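Local coordinates for glutamate racemase (Campylobacter jejuni, PDB 3UHF), which belongs to the Asp/Glu/hydantoin racemase family, enzymes built from two alpha/beta lobes, and holds D-glutamic acid in a pocket, at residues Y189-I194 with R212-Y217; S38-L43 with A248-Y253; V121-K126 with K223-G228. All coordinates share one frame; numbering follows the deposited sequence.

Contact 1 of 3, residues Y189-I194 with R212-Y217; sequences YYFKNI and RSLSKY
F191 reaches across to Y217 with its base and one edge, and to L214 farther out. At the base, CB of F191 sits 3.7 Å from OH of Y217, and CE2 of the same tyrosine is equally near. A step further, CG of F191 is still within 4.1 Å of CE2 of Y217. The closest approach of the two rings is CD1 of F191 to CE2 of Y217, at 3.6 Å. Beyond it the partner changes: CE1 of F191 meets CD2 of L214 at 3.7 Å, the methyl lying at the ring's edge, near its plane. CZ finds the same methyl slightly farther away. The two rings are inclined at 46°, a slanted pairing with centroids 5.6 Å apart. A chi1 of -176° swings the ring of Y217 out from its helix, so that its CD2-CE2 side lies along F191 and the hydroxyl is carried past the base of the buried phenylalanine.

This is helix-helix packing in an alpha/beta lobe: helices 181-191 and 211-218 stand over the four-stranded parallel sheet, where F191 and L214 both touch I138 of strand 135-139. Apolar residues suit that layer, and F218 and M187 add to it; a tyrosine suits its partly exposed rim, packing ring carbons on F191. F191 also opens a type II turn that leads the chain away from the helix, closed by I194 N donating to F191 O. N193 occupies its third position with positive phi (57°), a conformation asparagine accepts readily, while I194 turns back onto L136 and L164.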
# COMPACT_ATOMS: atom_id res chain seq x y z
N TYR A 189 -0.30 5.43 -23.05
CA TYR A 189 1.11 5.80 -23.00
C TYR A 189 1.93 4.72 -22.32
O TYR A 189 2.95 4.27 -22.85
CB TYR A 189 1.28 7.13 -22.28
CG TYR A 189 2.72 7.54 -22.01
CD1 TYR A 189 3.50 8.08 -23.01
CD2 TYR A 189 3.27 7.40 -20.74
CE1 TYR A 189 4.81 8.47 -22.77
CE2 TYR A 189 4.58 7.78 -20.48
CZ TYR A 189 5.34 8.32 -21.50
OH TYR A 189 6.64 8.71 -21.25
N TYR A 190 1.51 4.30 -21.13
CA TYR A 190 2.29 3.31 -20.39
C TYR A 190 2.15 1.90 -20.95
O TYR A 190 3.08 1.12 -20.89
CB TYR A 190 1.92 3.30 -18.90
CG TYR A 190 2.43 4.51 -18.16
CD1 TYR A 190 1.55 5.39 -17.55
CD2 TYR A 190 3.79 4.79 -18.10
CE1 TYR A 190 2.02 6.52 -16.87
CE2 TYR A 190 4.27 5.91 -17.44
CZ TYR A 190 3.38 6.77 -16.83
OH TYR A 190 3.87 7.88 -16.16
N PHE A 191 0.98 1.59 -21.50
CA PHE A 191 0.68 0.19 -21.80
C PHE A 191 0.72 -0.15 -23.29
O PHE A 191 0.30 -1.23 -23.71
CB PHE A 191 -0.69 -0.18 -21.22
CG PHE A 191 -0.79 0.01 -19.73
CD1 PHE A 191 -1.98 0.46 -19.16
CD2 PHE A 191 0.28 -0.28 -18.89
CE1 PHE A 191 -2.09 0.63 -17.79
CE2 PHE A 191 0.17 -0.12 -17.51
CZ PHE A 191 -1.02 0.34 -16.95
N LYS A 192 1.21 0.78 -24.10
CA LYS A 192 1.34 0.52 -25.52
C LYS A 192 2.27 -0.67 -25.77
O LYS A 192 3.34 -0.76 -25.17
CB LYS A 192 1.82 1.77 -26.26
CG LYS A 192 0.89 2.18 -27.39
CD LYS A 192 -0.58 2.13 -26.94
CE LYS A 192 -1.54 2.06 -28.13
NZ LYS A 192 -1.31 3.14 -29.13
N ASN A 193 1.84 -1.58 -26.62
CA ASN A 193 2.63 -2.77 -26.92
C ASN A 193 2.96 -3.59 -25.67
O ASN A 193 4.01 -4.23 -25.58
CB ASN A 193 3.90 -2.40 -27.68
CG ASN A 193 3.61 -1.58 -28.92
OD1 ASN A 193 4.24 -0.55 -29.16
ND2 ASN A 193 2.65 -2.03 -29.72
N ILE A 194 2.06 -3.56 -24.70
CA ILE A 194 2.18 -4.46 -23.57
C ILE A 194 1.16 -5.57 -23.74
O ILE A 194 0.05 -5.33 -24.20
CB ILE A 194 2.03 -3.75 -22.22
CG1 ILE A 194 2.88 -4.46 -21.18
CG2 ILE A 194 0.57 -3.72 -21.75
CD1 ILE A 194 2.47 -4.18 -19.78
N ARG A 212 -11.18 0.55 -11.44
CA ARG A 212 -12.28 0.37 -12.39
C ARG A 212 -11.82 0.68 -13.81
O ARG A 212 -12.11 -0.06 -14.75
CB ARG A 212 -13.48 1.23 -12.01
CG ARG A 212 -14.69 1.04 -12.92
CD ARG A 212 -15.84 1.95 -12.52
NE ARG A 212 -15.50 3.36 -12.69
CZ ARG A 212 -15.15 4.17 -11.69
NH1 ARG A 212 -14.86 5.44 -11.94
NH2 ARG A 212 -15.11 3.72 -10.44
N SER A 213 -11.08 1.78 -13.96
CA SER A 213 -10.57 2.17 -15.26
C SER A 213 -9.51 1.20 -15.79
O SER A 213 -9.51 0.89 -16.98
CB SER A 213 -10.00 3.60 -15.20
OG SER A 213 -11.06 4.53 -15.13
N LEU A 214 -8.62 0.74 -14.92
CA LEU A 214 -7.61 -0.24 -15.33
C LEU A 214 -8.26 -1.55 -15.78
O LEU A 214 -7.86 -2.15 -16.78
CB LEU A 214 -6.59 -0.49 -14.21
CG LEU A 214 -5.60 0.65 -13.94
CD1 LEU A 214 -4.89 0.45 -12.60
CD2 LEU A 214 -4.59 0.71 -15.06
N SER A 215 -9.28 -1.97 -15.05
CA SER A 215 -9.97 -3.22 -15.37
C SER A 215 -10.69 -3.11 -16.71
O SER A 215 -10.67 -4.03 -17.52
CB SER A 215 -10.94 -3.61 -14.25
OG SER A 215 -11.52 -4.87 -14.50
N LYS A 216 -11.32 -1.96 -16.96
CA LYS A 216 -11.98 -1.73 -18.23
C LYS A 216 -10.96 -1.69 -19.37
O LYS A 216 -11.22 -2.22 -20.45
CB LYS A 216 -12.80 -0.43 -18.20
CG LYS A 216 -13.52 -0.11 -19.49
CD LYS A 216 -14.26 1.22 -19.38
CE LYS A 216 -14.85 1.65 -20.72
NZ LYS A 216 -15.80 0.64 -21.26
N TYR A 217 -9.79 -1.11 -19.11
CA TYR A 217 -8.73 -1.05 -20.12
C TYR A 217 -8.25 -2.44 -20.51
O TYR A 217 -8.14 -2.76 -21.70
CB TYR A 217 -7.53 -0.22 -19.61
CG TYR A 217 -6.44 -0.05 -20.65
CD1 TYR A 217 -6.52 0.94 -21.62
CD2 TYR A 217 -5.33 -0.90 -20.68
CE1 TYR A 217 -5.54 1.10 -22.58
CE2 TYR A 217 -4.34 -0.76 -21.64
CZ TYR A 217 -4.46 0.25 -22.59
OH TYR A 217 -3.49 0.40 -23.55

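Contact 2 of 3, residues S38-L43 with A248-Y253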
# COMPACT_ATOMS: atom_id res chain seq x y z
N SER A 38 -5.93 3.93 1.02
CA SER A 38 -6.50 2.77 0.34
C SER A 38 -6.24 1.50 1.15
O SER A 38 -7.06 0.57 1.17
CB SER A 38 -5.97 2.64 -1.09
OG SER A 38 -4.59 2.33 -1.11
N VAL A 39 -5.09 1.47 1.82
CA VAL A 39 -4.73 0.37 2.70
C VAL A 39 -5.50 0.49 4.01
O VAL A 39 -6.04 -0.51 4.52
CB VAL A 39 -3.21 0.33 2.98
CG1 VAL A 39 -2.88 -0.73 4.03
CG2 VAL A 39 -2.46 0.04 1.68
N LEU A 40 -5.58 1.70 4.55
CA LEU A 40 -6.35 1.93 5.77
C LEU A 40 -7.78 1.43 5.60
O LEU A 40 -8.33 0.79 6.50
CB LEU A 40 -6.35 3.42 6.13
CG LEU A 40 -7.09 3.73 7.43
CD1 LEU A 40 -6.33 3.14 8.61
CD2 LEU A 40 -7.28 5.24 7.61
N LYS A 41 -8.37 1.71 4.44
CA LYS A 41 -9.73 1.29 4.16
C LYS A 41 -9.89 -0.22 4.31
O LYS A 41 -10.82 -0.69 4.95
CB LYS A 41 -10.14 1.73 2.75
CG LYS A 41 -11.59 1.42 2.39
CD LYS A 41 -11.95 2.13 1.09
CE LYS A 41 -13.43 2.00 0.76
NZ LYS A 41 -13.80 0.59 0.48
N SER A 42 -8.97 -0.99 3.73
CA SER A 42 -9.05 -2.45 3.82
C SER A 42 -8.94 -2.91 5.26
O SER A 42 -9.70 -3.79 5.70
CB SER A 42 -7.95 -3.11 2.98
OG SER A 42 -8.01 -2.67 1.64
N LEU A 43 -7.99 -2.34 6.00
CA LEU A 43 -7.76 -2.72 7.40
C LEU A 43 -8.96 -2.41 8.28
O LEU A 43 -9.33 -3.18 9.16
CB LEU A 43 -6.52 -2.02 7.95
CG LEU A 43 -5.21 -2.36 7.26
CD1 LEU A 43 -4.12 -1.39 7.70
CD2 LEU A 43 -4.81 -3.80 7.58
N ALA A 248 -12.69 0.28 14.09
CA ALA A 248 -11.62 0.86 14.88
C ALA A 248 -11.82 2.35 15.12
O ALA A 248 -12.46 3.05 14.32
CB ALA A 248 -10.28 0.62 14.19
N LYS A 249 -11.28 2.84 16.23
CA LYS A 249 -11.13 4.27 16.43
C LYS A 249 -9.98 4.72 15.54
O LYS A 249 -8.92 4.10 15.55
CB LYS A 249 -10.82 4.58 17.90
CG LYS A 249 -10.80 6.07 18.23
CD LYS A 249 -12.08 6.76 17.79
CE LYS A 249 -12.54 7.78 18.82
NZ LYS A 249 -11.47 8.75 19.15
N LEU A 250 -10.19 5.77 14.76
CA LEU A 250 -9.18 6.23 13.82
C LEU A 250 -8.60 7.57 14.28
O LEU A 250 -9.34 8.44 14.73
CB LEU A 250 -9.77 6.40 12.42
CG LEU A 250 -10.38 5.18 11.73
CD1 LEU A 250 -10.85 5.54 10.33
CD2 LEU A 250 -9.37 4.06 11.67
N HIS A 251 -7.29 7.71 14.18
CA HIS A 251 -6.63 8.99 14.44
C HIS A 251 -5.73 9.32 13.26
O HIS A 251 -4.97 8.46 12.81
CB HIS A 251 -5.79 8.93 15.71
CG HIS A 251 -6.60 8.67 16.95
ND1 HIS A 251 -7.41 9.62 17.52
CD2 HIS A 251 -6.72 7.56 17.71
CE1 HIS A 251 -8.00 9.11 18.59
NE2 HIS A 251 -7.59 7.86 18.73
N PHE A 252 -5.82 10.55 12.77
CA PHE A 252 -5.05 10.97 11.61
C PHE A 252 -4.02 12.02 11.97
O PHE A 252 -4.33 13.00 12.65
CB PHE A 252 -5.99 11.52 10.54
CG PHE A 252 -6.93 10.50 9.99
CD1 PHE A 252 -8.21 10.36 10.50
CD2 PHE A 252 -6.53 9.66 8.96
CE1 PHE A 252 -9.08 9.40 10.00
CE2 PHE A 252 -7.39 8.69 8.45
CZ PHE A 252 -8.66 8.56 8.98
N TYR A 253 -2.79 11.81 11.51
CA TYR A 253 -1.73 12.80 11.64
C TYR A 253 -1.04 13.01 10.30
O TYR A 253 -0.99 12.10 9.48
CB TYR A 253 -0.72 12.35 12.68
CG TYR A 253 -1.31 12.19 14.06
CD1 TYR A 253 -1.32 13.24 14.97
CD2 TYR A 253 -1.86 10.98 14.46
CE1 TYR A 253 -1.86 13.09 16.24
CE2 TYR A 253 -2.41 10.82 15.73
CZ TYR A 253 -2.40 11.88 16.61
OH TYR A 253 -2.94 11.72 17.87
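The phenyl ring of F252 meets L40 through two neighbouring carbons: CD2 of L40 lies 3.6 Å from CE2 of F252 and 3.8 Å from its CZ. The methyl comes at a slant, and the F252 side chain also touches K262 and A265 of helix 258-268 and Y54 of strand 51-56. L40 carries the helix side of the contact alone. A chi1 of -177° turns its CG away from the backbone N, which sends the branched end outward to the strand and divides its methyls between two partners. CD2 serves F252, while CD1 of L40 faces CD2 of L250 more loosely, at 4.4 Å. A forked leucine suits a place between two residues of one strand, and L250 and F252, two positions apart, present their side chains on the same side of it. H251 and Y253 alternate to the other side.

Strand 249-254 is the edge of the five-stranded parallel sheet within the chain, hydrogen-bonded through its backbone to strand 51-56. Helix 37-45 lies over this sheet, L40 also resting on I52 and L269, while its V39 and L43 turn to helix 227-238; helix 258-268 packs on F252 through K262 and A265.

Contact 3 of 3, residues V121-K126 with K223-G228; sequences VEATIK and KLIHSG
In I225 a chi1 of -50° sets CG1 beside the backbone N and leaves CG2 anti to that nitrogen, so both branches meet the helix that carries T124 and A123. In T124 the corresponding torsion (-55°) places OG1 beside its own backbone N, where it hydrogen-bonds to G120 O one turn earlier. With its polar need met inside the helix, the hydroxyl can lie against hydrocarbon: OG1 of T124 is 3.6 Å from CG1 of I225 and 3.7 Å from CG2 of I225. That second branch also reaches A123, its CG2 lying 3.9 Å from CB of A123. The small alanine and the compact threonine let the helix come close, with CA of T124 and CA of I225 6.5 Å apart.

The pairing seats helix 117-128 on strand 223-226, an outermost strand of the four-stranded parallel sheet within the chain. Along the chain, helix 117-128 comes between strand 113-114 of one sheet and strand 135-139 of the other, so it belongs to a connection between the lobes. Where the strand gives way to helix 227-238, H226 is the N-cap: its ND1 receives a weak, bent bond from G228 N (3.0 Å, 120° at the hydrogen) and a hydrogen bond from D229 N. CA of G228 lies at the imidazole edge, in its plane, and glycine leaves that place to the ring. On the flank of helix 117-128 that meets helix 227-238, K126 NZ bridges to the anti lone pair of E122 OE2 at 2.9 Å. K126 NZ also pairs with E237, and E122 OE1 with R238.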
# COMPACT_ATOMS: atom_id res chain seq x y z
N VAL A 121 2.62 -10.16 -3.30
CA VAL A 121 3.12 -11.34 -4.01
C VAL A 121 2.35 -12.61 -3.62
O VAL A 121 1.94 -13.39 -4.49
CB VAL A 121 4.63 -11.52 -3.77
CG1 VAL A 121 5.11 -12.86 -4.30
CG2 VAL A 121 5.39 -10.36 -4.44
N GLU A 122 2.15 -12.81 -2.32
CA GLU A 122 1.37 -13.94 -1.84
C GLU A 122 -0.03 -13.95 -2.45
O GLU A 122 -0.52 -15.00 -2.89
CB GLU A 122 1.26 -13.92 -0.31
CG GLU A 122 0.20 -14.89 0.23
CD GLU A 122 0.07 -14.87 1.74
OE1 GLU A 122 1.05 -14.50 2.43
OE2 GLU A 122 -1.02 -15.24 2.22
N ALA A 123 -0.68 -12.79 -2.50
CA ALA A 123 -2.03 -12.69 -3.05
C ALA A 123 -2.06 -13.04 -4.54
O ALA A 123 -3.02 -13.66 -5.03
CB ALA A 123 -2.61 -11.29 -2.81
N THR A 124 -1.01 -12.65 -5.26
CA THR A 124 -0.90 -12.94 -6.68
C THR A 124 -0.76 -14.44 -6.94
O THR A 124 -1.41 -14.99 -7.82
CB THR A 124 0.30 -12.19 -7.32
OG1 THR A 124 0.18 -10.78 -7.05
CG2 THR A 124 0.36 -12.40 -8.83
N ILE A 125 0.10 -15.09 -6.15
CA ILE A 125 0.25 -16.54 -6.25
C ILE A 125 -1.06 -17.28 -5.93
O ILE A 125 -1.43 -18.23 -6.63
CB ILE A 125 1.40 -17.03 -5.34
CG1 ILE A 125 2.73 -16.49 -5.87
CG2 ILE A 125 1.40 -18.56 -5.26
CD1 ILE A 125 3.92 -16.77 -4.96
N LYS A 126 -1.78 -16.84 -4.91
CA LYS A 126 -3.07 -17.45 -4.61
C LYS A 126 -4.07 -17.26 -5.75
O LYS A 126 -4.86 -18.17 -6.04
CB LYS A 126 -3.67 -16.86 -3.34
CG LYS A 126 -3.01 -17.29 -2.03
CD LYS A 126 -3.82 -16.70 -0.88
CE LYS A 126 -3.15 -16.89 0.47
NZ LYS A 126 -3.75 -15.96 1.47
N LYS A 223 -6.95 -10.16 -13.56
CA LYS A 223 -7.30 -10.03 -12.15
C LYS A 223 -6.47 -8.93 -11.50
O LYS A 223 -5.25 -8.91 -11.63
CB LYS A 223 -7.07 -11.36 -11.42
CG LYS A 223 -7.93 -12.49 -11.94
CD LYS A 223 -7.65 -13.78 -11.17
CE LYS A 223 -8.64 -14.88 -11.54
NZ LYS A 223 -8.59 -15.98 -10.54
N LEU A 224 -7.13 -8.00 -10.80
CA LEU A 224 -6.41 -6.93 -10.14
C LEU A 224 -6.05 -7.36 -8.72
O LEU A 224 -6.90 -7.88 -7.99
CB LEU A 224 -7.23 -5.63 -10.12
CG LEU A 224 -7.15 -4.72 -11.35
CD1 LEU A 224 -7.60 -5.46 -12.58
CD2 LEU A 224 -8.02 -3.49 -11.13
N ILE A 225 -4.79 -7.16 -8.34
CA ILE A 225 -4.32 -7.48 -7.00
C ILE A 225 -4.20 -6.20 -6.19
O ILE A 225 -3.38 -5.34 -6.48
CB ILE A 225 -2.95 -8.21 -7.03
CG1 ILE A 225 -2.98 -9.39 -8.01
CG2 ILE A 225 -2.56 -8.65 -5.63
CD1 ILE A 225 -4.02 -10.46 -7.69
N HIS A 226 -5.04 -6.07 -5.16
CA HIS A 226 -5.13 -4.85 -4.34
C HIS A 226 -4.21 -5.03 -3.11
O HIS A 226 -4.32 -6.03 -2.40
CB HIS A 226 -6.60 -4.69 -3.95
CG HIS A 226 -6.94 -3.44 -3.20
ND1 HIS A 226 -6.51 -3.20 -1.91
CD2 HIS A 226 -7.76 -2.41 -3.52
CE1 HIS A 226 -7.01 -2.05 -1.49
NE2 HIS A 226 -7.78 -1.56 -2.44
N SER A 227 -3.28 -4.10 -2.90
CA SER A 227 -2.28 -4.23 -1.83
C SER A 227 -2.90 -4.21 -0.44
O SER A 227 -2.41 -4.88 0.48
CB SER A 227 -1.19 -3.15 -1.94
OG SER A 227 -0.38 -3.36 -3.09
N GLY A 228 -3.97 -3.43 -0.28
CA GLY A 228 -4.68 -3.37 0.99
C GLY A 228 -5.40 -4.66 1.33
O GLY A 228 -5.32 -5.16 2.46

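Overall arrangement
Contact 1 belongs to the four-stranded lobe and contact 2 to the five-stranded lobe, on opposite sides of the chain's centre with their own centres about 29 Å apart. Contact 3 touches both. Toward contact 1 its link is S215 CB to L224 CD1, 4.2 Å, where helix 211-218 leads into strand 223-226. Toward contact 2, S42 OG lies 3.3 Å from H226 CE1, a packing contact between the lobes, beside the hydrogen bond of S42 OG to D229 OD1. None of the three lines the D-glutamic acid pocket: the side chains of L214, L40 and I225 stand about 13, 12 and 13 Å from the ligand. Contact 2 nevertheless has a nearby tie, since S38 OG hydrogen-bonds to O of pocket residue T205.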